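PDB 2BA9: putative aminooxidase, which binds flavin-adenine dinucleotide and isomerises polyunsaturated fatty acids, producing conjugated linoleic acid. Local coordinates for residues 264-268 / 390-394; 278-284 / 326-332; 309-313 / 351-357. All coordinates share one frame; numbering follows the deposited sequence.

Contact 1: residues 264-268 / 390-394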
loop_
_atom_site.group_PDB
_atom_site.type_symbol
_atom_site.label_atom_id
_atom_site.label_comp_id
_atom_site.label_asym_id
_atom_site.label_seq_id
_atom_site.Cartn_x
_atom_site.Cartn_y
_atom_site.Cartn_z
ATOM N N ASP A 264 -0.358 -26.660 1.415
ATOM C CA ASP A 264 0.761 -27.613 1.447
ATOM C C ASP A 264 2.053 -26.874 1.088
ATOM O O ASP A 264 2.770 -27.249 0.160
ATOM C CB ASP A 264 0.516 -28.775 0.468
ATOM C CG ASP A 264 0.292 -28.305 -0.972
ATOM O OD1 ASP A 264 0.174 -27.088 -1.202
ATOM O OD2 ASP A 264 0.209 -29.152 -1.881
ATOM N N ALA A 265 2.329 -25.797 1.816
ATOM C CA ALA A 265 3.501 -24.963 1.555
ATOM C C ALA A 265 4.773 -25.810 1.568
ATOM O O ALA A 265 4.956 -26.661 2.449
ATOM C CB ALA A 265 3.596 -23.847 2.587
ATOM N N ASP A 266 5.649 -25.589 0.597
ATOM C CA ASP A 266 6.900 -26.316 0.580
ATOM C C ASP A 266 7.967 -25.643 1.459
ATOM O O ASP A 266 7.726 -24.592 2.072
ATOM C CB ASP A 266 7.372 -26.597 -0.855
ATOM C CG ASP A 266 7.838 -25.370 -1.603
ATOM O OD1 ASP A 266 8.227 -24.362 -0.989
ATOM O OD2 ASP A 266 7.843 -25.449 -2.843
ATOM N N ASP A 267 9.129 -26.287 1.541
ATOM C CA ASP A 267 10.220 -25.859 2.426
ATOM C C ASP A 267 10.595 -24.395 2.209
ATOM O O ASP A 267 10.879 -23.666 3.167
ATOM C CB ASP A 267 11.467 -26.748 2.210
ATOM C CG ASP A 267 11.365 -28.091 2.902
ATOM O OD1 ASP A 267 10.616 -28.191 3.890
ATOM O OD2 ASP A 267 12.059 -29.060 2.479
ATOM N N ASP A 268 10.587 -23.977 0.944
ATOM C CA ASP A 268 10.987 -22.628 0.557
ATOM C C ASP A 268 9.909 -21.603 0.889
ATOM O O ASP A 268 10.212 -20.484 1.307
ATOM C CB ASP A 268 11.310 -22.578 -0.938
ATOM C CG ASP A 268 12.642 -23.215 -1.270
ATOM O OD1 ASP A 268 13.512 -23.329 -0.385
ATOM O OD2 ASP A 268 12.833 -23.606 -2.435
ATOM N N MET A 390 11.095 -18.703 -7.712
ATOM C CA MET A 390 10.039 -19.690 -7.450
ATOM C C MET A 390 8.793 -19.533 -8.312
ATOM O O MET A 390 7.887 -20.360 -8.215
ATOM C CB MET A 390 9.605 -19.624 -5.991
ATOM C CG MET A 390 10.661 -20.054 -5.009
ATOM S SD MET A 390 10.018 -19.777 -3.367
ATOM C CE MET A 390 11.486 -19.617 -2.405
ATOM N N GLN A 391 8.713 -18.478 -9.124
ATOM C CA GLN A 391 7.484 -18.213 -9.880
ATOM C C GLN A 391 7.112 -19.412 -10.739
ATOM O O GLN A 391 7.982 -20.084 -11.297
ATOM C CB GLN A 391 7.602 -16.947 -10.740
ATOM C CG GLN A 391 7.654 -15.633 -9.939
ATOM C CD GLN A 391 6.304 -15.188 -9.382
ATOM O OE1 GLN A 391 5.403 -16.005 -9.156
ATOM N NE2 GLN A 391 6.165 -13.883 -9.152
ATOM N N GLY A 392 5.820 -19.714 -10.791
ATOM C CA GLY A 392 5.326 -20.814 -11.615
ATOM C C GLY A 392 5.521 -22.203 -11.030
ATOM O O GLY A 392 5.011 -23.184 -11.588
ATOM N N ARG A 393 6.240 -22.297 -9.908
ATOM C CA ARG A 393 6.463 -23.584 -9.235
ATOM C C ARG A 393 5.156 -24.211 -8.791
ATOM O O ARG A 393 4.405 -23.621 -8.002
ATOM C CB ARG A 393 7.374 -23.440 -8.016
ATOM C CG ARG A 393 7.673 -24.784 -7.335
ATOM C CD ARG A 393 8.424 -24.648 -6.027
ATOM N NE ARG A 393 9.752 -24.063 -6.198
ATOM C CZ ARG A 393 10.669 -23.968 -5.240
ATOM N NH1 ARG A 393 10.434 -24.439 -4.021
ATOM N NH2 ARG A 393 11.835 -23.397 -5.505
ATOM N N ARG A 394 4.919 -25.429 -9.279
ATOM C CA ARG A 394 3.661 -26.141 -9.078
ATOM C C ARG A 394 2.485 -25.248 -9.418
ATOM O O ARG A 394 1.508 -25.164 -8.666
ATOM C CB ARG A 394 3.563 -26.693 -7.656
ATOM C CG ARG A 394 4.467 -27.902 -7.435
ATOM C CD ARG A 394 4.834 -28.047 -5.982
ATOM N NE ARG A 394 3.772 -28.676 -5.207
ATOM C CZ ARG A 394 3.504 -28.416 -3.929
ATOM N NH1 ARG A 394 4.189 -27.513 -3.245
ATOM N NH2 ARG A 394 2.527 -29.067 -3.324
HETATM O O HOH W 1 5.387 -25.232 -4.058
#

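Contact 2: residues 278-284 / 326-332. With FAD (flavin-adenine dinucleotide), chain D.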
loop_
_atom_site.group_PDB
_atom_site.type_symbol
_atom_site.label_atom_id
_atom_site.label_comp_id
_atom_site.label_asym_id
_atom_site.label_seq_id
_atom_site.Cartn_x
_atom_site.Cartn_y
_atom_site.Cartn_z
ATOM N N HIS A 278 5.042 -7.056 8.529
ATOM C CA HIS A 278 4.006 -6.118 8.111
ATOM C C HIS A 278 3.826 -4.998 9.131
ATOM O O HIS A 278 4.333 -5.064 10.269
ATOM C CB HIS A 278 2.681 -6.851 7.847
ATOM C CG HIS A 278 1.957 -7.279 9.086
ATOM N ND1 HIS A 278 2.252 -8.447 9.754
ATOM C CD2 HIS A 278 0.940 -6.703 9.770
ATOM C CE1 HIS A 278 1.457 -8.564 10.803
ATOM N NE2 HIS A 278 0.644 -7.524 10.830
ATOM N N GLN A 279 3.125 -3.961 8.691
ATOM C CA GLN A 279 2.830 -2.807 9.514
ATOM C C GLN A 279 1.423 -2.917 10.067
ATOM O O GLN A 279 0.488 -3.345 9.381
ATOM C CB GLN A 279 2.965 -1.511 8.708
ATOM C CG GLN A 279 4.317 -1.331 8.065
ATOM C CD GLN A 279 5.405 -1.101 9.079
ATOM O OE1 GLN A 279 6.109 -2.031 9.479
ATOM N NE2 GLN A 279 5.562 0.146 9.501
ATOM N N GLN A 280 1.288 -2.526 11.327
ATOM C CA GLN A 280 -0.015 -2.374 11.965
ATOM C C GLN A 280 -0.465 -0.895 11.910
ATOM O O GLN A 280 -0.170 -0.106 12.827
ATOM C CB GLN A 280 0.074 -2.874 13.407
ATOM C CG GLN A 280 0.405 -4.364 13.543
ATOM C CD GLN A 280 0.484 -4.805 14.993
ATOM O OE1 GLN A 280 -0.414 -4.522 15.797
ATOM N NE2 GLN A 280 1.555 -5.502 15.342
ATOM N N TYR A 281 -1.203 -0.553 10.850
ATOM C CA TYR A 281 -1.606 0.831 10.533
ATOM C C TYR A 281 -3.081 1.060 10.858
ATOM O O TYR A 281 -3.965 0.426 10.256
ATOM C CB TYR A 281 -1.361 1.074 9.036
ATOM C CG TYR A 281 -1.407 2.502 8.520
ATOM C CD1 TYR A 281 -1.004 3.582 9.313
ATOM C CD2 TYR A 281 -1.775 2.759 7.195
ATOM C CE1 TYR A 281 -1.008 4.894 8.805
ATOM C CE2 TYR A 281 -1.787 4.045 6.682
ATOM C CZ TYR A 281 -1.402 5.121 7.493
ATOM O OH TYR A 281 -1.381 6.407 6.979
ATOM N N MET A 282 -3.344 1.955 11.818
ATOM C CA MET A 282 -4.687 2.126 12.373
ATOM C C MET A 282 -5.320 3.437 11.953
ATOM O O MET A 282 -4.752 4.516 12.119
ATOM C CB MET A 282 -4.669 2.034 13.897
ATOM C CG MET A 282 -6.050 2.092 14.527
ATOM S SD MET A 282 -6.106 1.449 16.212
ATOM C CE MET A 282 -6.102 2.960 17.164
ATOM N N VAL A 283 -6.522 3.318 11.416
ATOM C CA VAL A 283 -7.308 4.456 10.977
ATOM C C VAL A 283 -8.518 4.538 11.884
ATOM O O VAL A 283 -9.132 3.525 12.202
ATOM C CB VAL A 283 -7.769 4.293 9.524
ATOM C CG1 VAL A 283 -8.550 5.526 9.046
ATOM C CG2 VAL A 283 -6.569 4.002 8.624
ATOM N N ASP A 284 -8.834 5.755 12.315
ATOM C CA ASP A 284 -10.040 6.025 13.066
ATOM C C ASP A 284 -10.804 7.096 12.324
ATOM O O ASP A 284 -10.241 8.145 12.004
ATOM C CB ASP A 284 -9.706 6.521 14.470
ATOM C CG ASP A 284 -9.195 5.437 15.365
ATOM O OD1 ASP A 284 -9.976 4.992 16.227
ATOM O OD2 ASP A 284 -8.015 5.048 15.235
ATOM N N THR A 326 -10.518 11.455 9.261
ATOM C CA THR A 326 -9.839 10.214 9.615
ATOM C C THR A 326 -8.440 10.542 10.154
ATOM O O THR A 326 -7.794 11.506 9.717
ATOM C CB THR A 326 -9.771 9.197 8.426
ATOM O OG1 THR A 326 -9.289 9.842 7.244
ATOM C CG2 THR A 326 -11.144 8.578 8.147
ATOM N N THR A 327 -7.999 9.737 11.117
ATOM C CA THR A 327 -6.687 9.869 11.738
ATOM C C THR A 327 -5.880 8.617 11.461
ATOM O O THR A 327 -6.450 7.531 11.269
ATOM C CB THR A 327 -6.780 10.047 13.276
ATOM O OG1 THR A 327 -7.144 8.801 13.878
ATOM C CG2 THR A 327 -7.791 11.132 13.660
ATOM N N TYR A 328 -4.554 8.775 11.487
ATOM C CA TYR A 328 -3.604 7.728 11.087
ATOM C C TYR A 328 -2.450 7.628 12.080
ATOM O O TYR A 328 -1.768 8.617 12.341
ATOM C CB TYR A 328 -3.076 8.040 9.682
ATOM C CG TYR A 328 -4.203 8.221 8.676
ATOM C CD1 TYR A 328 -4.611 7.169 7.851
ATOM C CD2 TYR A 328 -4.880 9.434 8.577
ATOM C CE1 TYR A 328 -5.661 7.324 6.969
ATOM C CE2 TYR A 328 -5.924 9.602 7.691
ATOM C CZ TYR A 328 -6.309 8.541 6.882
ATOM O OH TYR A 328 -7.348 8.711 6.008
ATOM N N LEU A 329 -2.245 6.437 12.633
ATOM C CA LEU A 329 -1.107 6.163 13.526
ATOM C C LEU A 329 -0.568 4.772 13.249
ATOM O O LEU A 329 -1.259 3.913 12.660
ATOM C CB LEU A 329 -1.513 6.264 15.008
ATOM C CG LEU A 329 -2.643 5.336 15.518
ATOM C CD1 LEU A 329 -2.174 3.940 15.849
ATOM C CD2 LEU A 329 -3.376 5.933 16.724
ATOM N N LEU A 330 0.662 4.538 13.688
ATOM C CA LEU A 330 1.297 3.234 13.522
ATOM C C LEU A 330 1.534 2.567 14.877
ATOM O O LEU A 330 1.926 3.225 15.847
ATOM C CB LEU A 330 2.626 3.364 12.780
ATOM C CG LEU A 330 2.589 3.193 11.269
ATOM C CD1 LEU A 330 3.951 3.588 10.729
ATOM C CD2 LEU A 330 2.209 1.765 10.890
ATOM N N ARG A 331 1.325 1.257 14.908
ATOM C CA ARG A 331 1.376 0.485 16.143
ATOM C C ARG A 331 2.647 -0.337 16.331
ATOM O O ARG A 331 2.845 -0.907 17.397
ATOM C CB ARG A 331 0.152 -0.438 16.245
ATOM C CG ARG A 331 -1.145 0.344 16.418
ATOM C CD ARG A 331 -2.387 -0.520 16.521
ATOM N NE ARG A 331 -2.166 -1.741 17.283
ATOM C CZ ARG A 331 -3.069 -2.698 17.450
ATOM N NH1 ARG A 331 -4.291 -2.567 16.949
ATOM N NH2 ARG A 331 -2.753 -3.785 18.150
ATOM N N ASN A 332 3.515 -0.379 15.330
ATOM C CA ASN A 332 4.698 -1.239 15.395
ATOM C C ASN A 332 5.961 -0.579 14.841
ATOM O O ASN A 332 5.898 0.330 14.018
ATOM C CB ASN A 332 4.431 -2.530 14.631
ATOM C CG ASN A 332 4.386 -2.300 13.133
ATOM O OD1 ASN A 332 3.462 -1.653 12.620
ATOM N ND2 ASN A 332 5.412 -2.762 12.432
HETATM P PA FAD D . -5.438 -5.603 -0.446
HETATM O O1A FAD D . -5.878 -4.226 -0.850
HETATM O O2A FAD D . -5.131 -5.817 1.021
HETATM O O5B FAD D . -6.603 -6.637 -0.818
HETATM C C5B FAD D . -6.363 -8.003 -0.569
HETATM C C4B FAD D . -7.639 -8.796 -0.753
HETATM O O4B FAD D . -7.361 -10.164 -0.535
HETATM C C3B FAD D . -8.732 -8.357 0.223
HETATM O O3B FAD D . -9.913 -8.052 -0.483
HETATM C C2B FAD D . -8.874 -9.539 1.153
HETATM O O2B FAD D . -10.173 -9.637 1.738
HETATM C C1B FAD D . -8.401 -10.695 0.254
HETATM N N9A FAD D . -7.962 -11.837 1.076
HETATM C C8A FAD D . -7.032 -11.830 2.095
HETATM N N7A FAD D . -6.940 -13.088 2.611
HETATM C C5A FAD D . -7.800 -13.896 1.931
HETATM C C6A FAD D . -8.135 -15.261 2.039
HETATM N N6A FAD D . -7.277 -16.108 2.694
HETATM N N1A FAD D . -9.059 -15.795 1.147
HETATM C C2A FAD D . -9.697 -15.000 0.206
HETATM N N3A FAD D . -9.362 -13.655 0.114
HETATM C C4A FAD D . -8.452 -13.108 0.967
HETATM N N1 FAD D . -2.335 3.164 -1.923
HETATM C C2 FAD D . -1.995 4.144 -2.833
HETATM O O2 FAD D . -1.690 3.833 -3.984
HETATM N N3 FAD D . -1.971 5.468 -2.439
HETATM C C4 FAD D . -2.315 5.814 -1.149
HETATM O O4 FAD D . -2.301 7.015 -0.833
HETATM C C4X FAD D . -2.674 4.824 -0.229
HETATM N N5 FAD D . -3.002 5.132 1.080
HETATM C C5X FAD D . -3.513 4.183 1.945
HETATM C C6 FAD D . -3.969 4.549 3.210
HETATM C C7 FAD D . -4.516 3.587 4.056
HETATM C C7M FAD D . -5.014 4.020 5.405
HETATM C C8 FAD D . -4.594 2.260 3.640
HETATM C C8M FAD D . -5.170 1.187 4.514
HETATM C C9 FAD D . -4.130 1.904 2.377
HETATM C C9A FAD D . -3.575 2.854 1.519
HETATM N N10 FAD D . -3.080 2.514 0.246
HETATM C C10 FAD D . -2.699 3.495 -0.640
HETATM C "C1'" FAD D . -2.635 1.122 -0.056
HETATM C "C2'" FAD D . -3.608 0.399 -0.977
HETATM O "O2'" FAD D . -4.957 0.532 -0.541
HETATM C "C3'" FAD D . -3.188 -1.062 -1.027
HETATM O "O3'" FAD D . -1.793 -1.142 -1.328
HETATM C "C4'" FAD D . -4.013 -1.832 -2.046
HETATM O "O4'" FAD D . -5.358 -1.989 -1.610
HETATM C "C5'" FAD D . -3.341 -3.175 -2.294
HETATM O "O5'" FAD D . -4.212 -4.029 -2.980
HETATM P P FAD D . -4.012 -5.635 -2.886
HETATM O O1P FAD D . -5.106 -6.350 -3.656
HETATM O O2P FAD D . -2.650 -5.955 -3.398
HETATM O O3P FAD D . -4.167 -6.020 -1.335
HETATM O O HOH W 2 7.330 1.235 11.736
HETATM O O HOH W 3 -5.897 6.467 14.037
#

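Contact 3: residues 309-313 / 351-357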
loop_
_atom_site.group_PDB
_atom_site.type_symbol
_atom_site.label_atom_id
_atom_site.label_comp_id
_atom_site.label_asym_id
_atom_site.label_seq_id
_atom_site.Cartn_x
_atom_site.Cartn_y
_atom_site.Cartn_z
ATOM N N HIS A 309 1.385 7.638 18.079
ATOM C CA HIS A 309 0.768 8.963 17.980
ATOM C C HIS A 309 0.204 9.196 16.597
ATOM O O HIS A 309 0.622 8.567 15.642
ATOM C CB HIS A 309 1.753 10.062 18.392
ATOM C CG HIS A 309 1.886 10.200 19.875
ATOM N ND1 HIS A 309 0.939 10.844 20.641
ATOM C CD2 HIS A 309 2.819 9.736 20.741
ATOM C CE1 HIS A 309 1.297 10.797 21.916
ATOM N NE2 HIS A 309 2.424 10.113 22.007
ATOM N N VAL A 310 -0.764 10.094 16.496
ATOM C CA VAL A 310 -1.311 10.498 15.198
ATOM C C VAL A 310 -0.255 11.250 14.388
ATOM O O VAL A 310 0.283 12.257 14.842
ATOM C CB VAL A 310 -2.537 11.411 15.355
ATOM C CG1 VAL A 310 -2.987 11.951 13.990
ATOM C CG2 VAL A 310 -3.682 10.681 16.054
ATOM N N MET A 311 0.002 10.764 13.176
ATOM C CA MET A 311 1.002 11.342 12.288
ATOM C C MET A 311 0.402 12.277 11.236
ATOM O O MET A 311 1.098 13.103 10.669
ATOM C CB MET A 311 1.765 10.229 11.586
ATOM C CG MET A 311 2.352 9.210 12.541
ATOM S SD MET A 311 3.309 7.986 11.643
ATOM C CE MET A 311 2.001 6.976 10.956
ATOM N N VAL A 312 -0.891 12.123 10.986
ATOM C CA VAL A 312 -1.587 12.890 9.972
ATOM C C VAL A 312 -3.076 12.670 10.157
ATOM O O VAL A 312 -3.506 11.642 10.693
ATOM C CB VAL A 312 -1.166 12.485 8.534
ATOM C CG1 VAL A 312 -1.400 11.002 8.304
ATOM C CG2 VAL A 312 -1.913 13.322 7.479
ATOM N N TYR A 313 -3.862 13.668 9.759
ATOM C CA TYR A 313 -5.310 13.504 9.691
ATOM C C TYR A 313 -5.817 14.092 8.396
ATOM O O TYR A 313 -5.220 15.013 7.855
ATOM C CB TYR A 313 -6.021 14.100 10.908
ATOM C CG TYR A 313 -5.749 15.556 11.177
ATOM C CD1 TYR A 313 -6.434 16.560 10.494
ATOM C CD2 TYR A 313 -4.820 15.937 12.137
ATOM C CE1 TYR A 313 -6.181 17.895 10.757
ATOM C CE2 TYR A 313 -4.563 17.261 12.401
ATOM C CZ TYR A 313 -5.245 18.245 11.717
ATOM O OH TYR A 313 -4.973 19.584 11.998
ATOM N N ASP A 351 -4.251 13.358 21.220
ATOM C CA ASP A 351 -3.557 14.111 20.144
ATOM C C ASP A 351 -4.490 15.119 19.443
ATOM O O ASP A 351 -4.135 16.282 19.274
ATOM C CB ASP A 351 -2.923 13.175 19.098
ATOM C CG ASP A 351 -1.611 12.523 19.576
ATOM O OD1 ASP A 351 -1.039 12.921 20.625
ATOM O OD2 ASP A 351 -1.138 11.607 18.872
ATOM N N MET A 352 -5.682 14.688 19.038
ATOM C CA MET A 352 -6.613 15.613 18.374
ATOM C C MET A 352 -7.060 16.781 19.261
ATOM O O MET A 352 -7.259 17.896 18.793
ATOM C CB MET A 352 -7.837 14.853 17.834
ATOM C CG MET A 352 -7.511 13.898 16.671
ATOM S SD MET A 352 -6.811 14.735 15.232
ATOM C CE MET A 352 -8.271 15.335 14.358
ATOM N N GLU A 353 -7.217 16.540 20.551
ATOM C CA GLU A 353 -7.541 17.638 21.458
ATOM C C GLU A 353 -6.389 18.644 21.526
ATOM O O GLU A 353 -6.582 19.868 21.443
ATOM C CB GLU A 353 -7.861 17.109 22.836
ATOM C CG GLU A 353 -8.540 18.141 23.705
ATOM C CD GLU A 353 -8.769 17.632 25.093
ATOM O OE1 GLU A 353 -8.854 16.391 25.247
ATOM O OE2 GLU A 353 -8.875 18.473 26.022
ATOM N N THR A 354 -5.188 18.112 21.655
ATOM C CA THR A 354 -3.975 18.912 21.582
ATOM C C THR A 354 -3.888 19.743 20.292
ATOM O O THR A 354 -3.548 20.943 20.336
ATOM C CB THR A 354 -2.767 17.996 21.746
ATOM O OG1 THR A 354 -2.800 17.478 23.085
ATOM C CG2 THR A 354 -1.470 18.736 21.470
ATOM N N PHE A 355 -4.241 19.126 19.169
ATOM C CA PHE A 355 -4.239 19.811 17.866
ATOM C C PHE A 355 -5.356 20.864 17.748
ATOM O O PHE A 355 -5.321 21.694 16.823
ATOM C CB PHE A 355 -4.339 18.818 16.683
ATOM C CG PHE A 355 -3.264 17.745 16.656
ATOM C CD1 PHE A 355 -2.032 17.924 17.271
ATOM C CD2 PHE A 355 -3.495 16.550 15.987
ATOM C CE1 PHE A 355 -1.056 16.930 17.220
ATOM C CE2 PHE A 355 -2.523 15.546 15.929
ATOM C CZ PHE A 355 -1.303 15.739 16.552
ATOM N N GLY A 356 -6.334 20.826 18.663
ATOM C CA GLY A 356 -7.463 21.767 18.661
ATOM C C GLY A 356 -8.661 21.289 17.858
ATOM O O GLY A 356 -9.526 22.075 17.479
ATOM N N HIS A 357 -8.726 19.986 17.622
ATOM C CA HIS A 357 -9.809 19.387 16.854
ATOM C C HIS A 357 -10.355 18.202 17.651
ATOM O O HIS A 357 -10.232 17.053 17.230
ATOM C CB HIS A 357 -9.295 18.954 15.478
ATOM C CG HIS A 357 -8.577 20.035 14.728
ATOM N ND1 HIS A 357 -9.200 21.197 14.316
ATOM C CD2 HIS A 357 -7.289 20.129 14.315
ATOM C CE1 HIS A 357 -8.322 21.959 13.688
ATOM N NE2 HIS A 357 -7.156 21.333 13.669
#

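Contact 1: residues 264-268 / 390-394
R393 and R394 reach across to three aspartates of 264-268, and the acids divide the two guanidinium groups between them. NH1 of R393 serves two carboxylates at once, giving hydrogen bonds within salt bridges to D266 OD2 and D268 OD2, each at 3.0 Å. Both oxygens lie at the edge of the guanidinium, close to its plane. NH2 adds a more bent bond to the same D268 OD2 (3.2 Å, 141°), so one oxygen takes both terminal nitrogens; the D266 oxygen is instead approached from above its carboxylate plane. The long side chain of R393 starts out with CG anti to the backbone N (chi1 -177°) and bends at chi3, which brings NH1 between the two acids. R394 NH2 forms a salt bridge with D264 OD2 (2.7 Å), and that NH2 also bonds to the carbonyl of R231, whose own guanidinium holds D264 OD1. A water links R394 NH1 to D266 OD2, 2.7 Å from each, joining the two arginine sites. Apolar packing comes mainly from M390, whose CE lies 3.3 Å from D268 CB while its CG sits over one face of the R393 guanidinium, toward the rim. D266 is also the N-cap of helix 267-273, its OD1 accepting from E269 N and weakly from D268 N. The arrangement is a surface salt-bridge network joining that capped helix start to the type II turn M390-R393.

Contact 2: residues 278-284 / 326-332
Strands 278-284 and 326-330 run antiparallel, their axes 4.7 Å apart at closest and their directions 160° apart, with M282-L329 and D284-T327 as hydrogen-bonded pairs and Y281-L330 and V283-Y328 as non-hydrogen-bonded ones. M282 N to L329 O measures 3.0 Å and is nearly straight at 170°. After R331 N bonds to Q280 O, N332 carries on the pairing with its side chain. Its CG stands between backbone N and carbonyl carbon, turning the amide back: OD1 accepts from Q280 N (2.7 Å) and ND2 donates to Q279 OE1 (3.1 Å), in both cases with the donor well above the carbonyl plane. Y281, V283 and Y328 share the sheet face turned to the flavin. This mixed sheet thus forms part of the FAD pocket: the isoalloxazine methyl C7M is 3.5 Å from Y281 CE2, 3.6 Å from V283 CG2 and at the edge of the Y328 ring. The tyrosine rings meet obliquely, planes 38° apart, with Y281 OH beside Y328 CD1. Each phenol has a further partner, Y281 OH bonding to A167 O and Y328 OH to T326 OG1 (2.6 Å). On the other face M282 and L329 lie side by side, CB to CD1 3.7 Å, packed against C344 and V348 of helix 341-355.

Contact 3: residues 309-313 / 351-357
H309 opens the first segment by turning its ring edge to the carboxylate of D351. ND1 donates to both oxygens, 2.8 Å to OD2 and 2.9 Å to OD1, using the syn lone pair of each; ring and carboxylate are nearly coplanar, 27° apart. The next residue grips the same acid, V310 N giving a 2.8 Å bond to D351 OD2, approached almost in line with its C-O bond. That oxygen therefore holds two donors from consecutive residues, which would probably stabilise the negative charge of this buried acid. Beyond its amide, V310 sends CG1, anti to its own N (chi1 173°), to the edge of the F355 ring, 4.1 Å from CE2. M311 and V312 turn away from the helix. Y313 returns to it: M352 CE lies over one face of the tyrosine ring, and SD stands 3.9 Å from CD2, an oblique Met-aromatic contact. F355 CD2 packs 3.8 Å from Y313 CE2, and the H357 ring meets the phenol end obliquely, its ND1 bonded to E290 O. H357 N, bonded to M352 O, belongs to the Schellman motif, with G356 at positive phi, that ends helix 341-355. Its last turn, 351-355, runs at 61° to strand 310-313, while L91 of strand 88-91 touches both Y313 and F355.

How the contacts relate
From the N terminus, contact 1 begins first, at 264-268, and closes last, at 390-394, so its loop encloses both other contacts; it ties the start of helix 267-273 to the loop between helix 383-389 and strand 396-398. The chain leaves helix 267-273 for strand 277-288, the first half of contact 2, then runs through strand 310-315, where contact 3 begins. Strand 325-330 completes contact 2 and helix 341-355 completes contact 3; their segments alternate, so these two loops cross. They also touch directly: strands 310-315 and 325-330 are sheet neighbours, with Y328 O 2.9 Å from M311 N, a probable hydrogen bond. Contact 1 lies apart, its centre about 45 Å from that of contact 3.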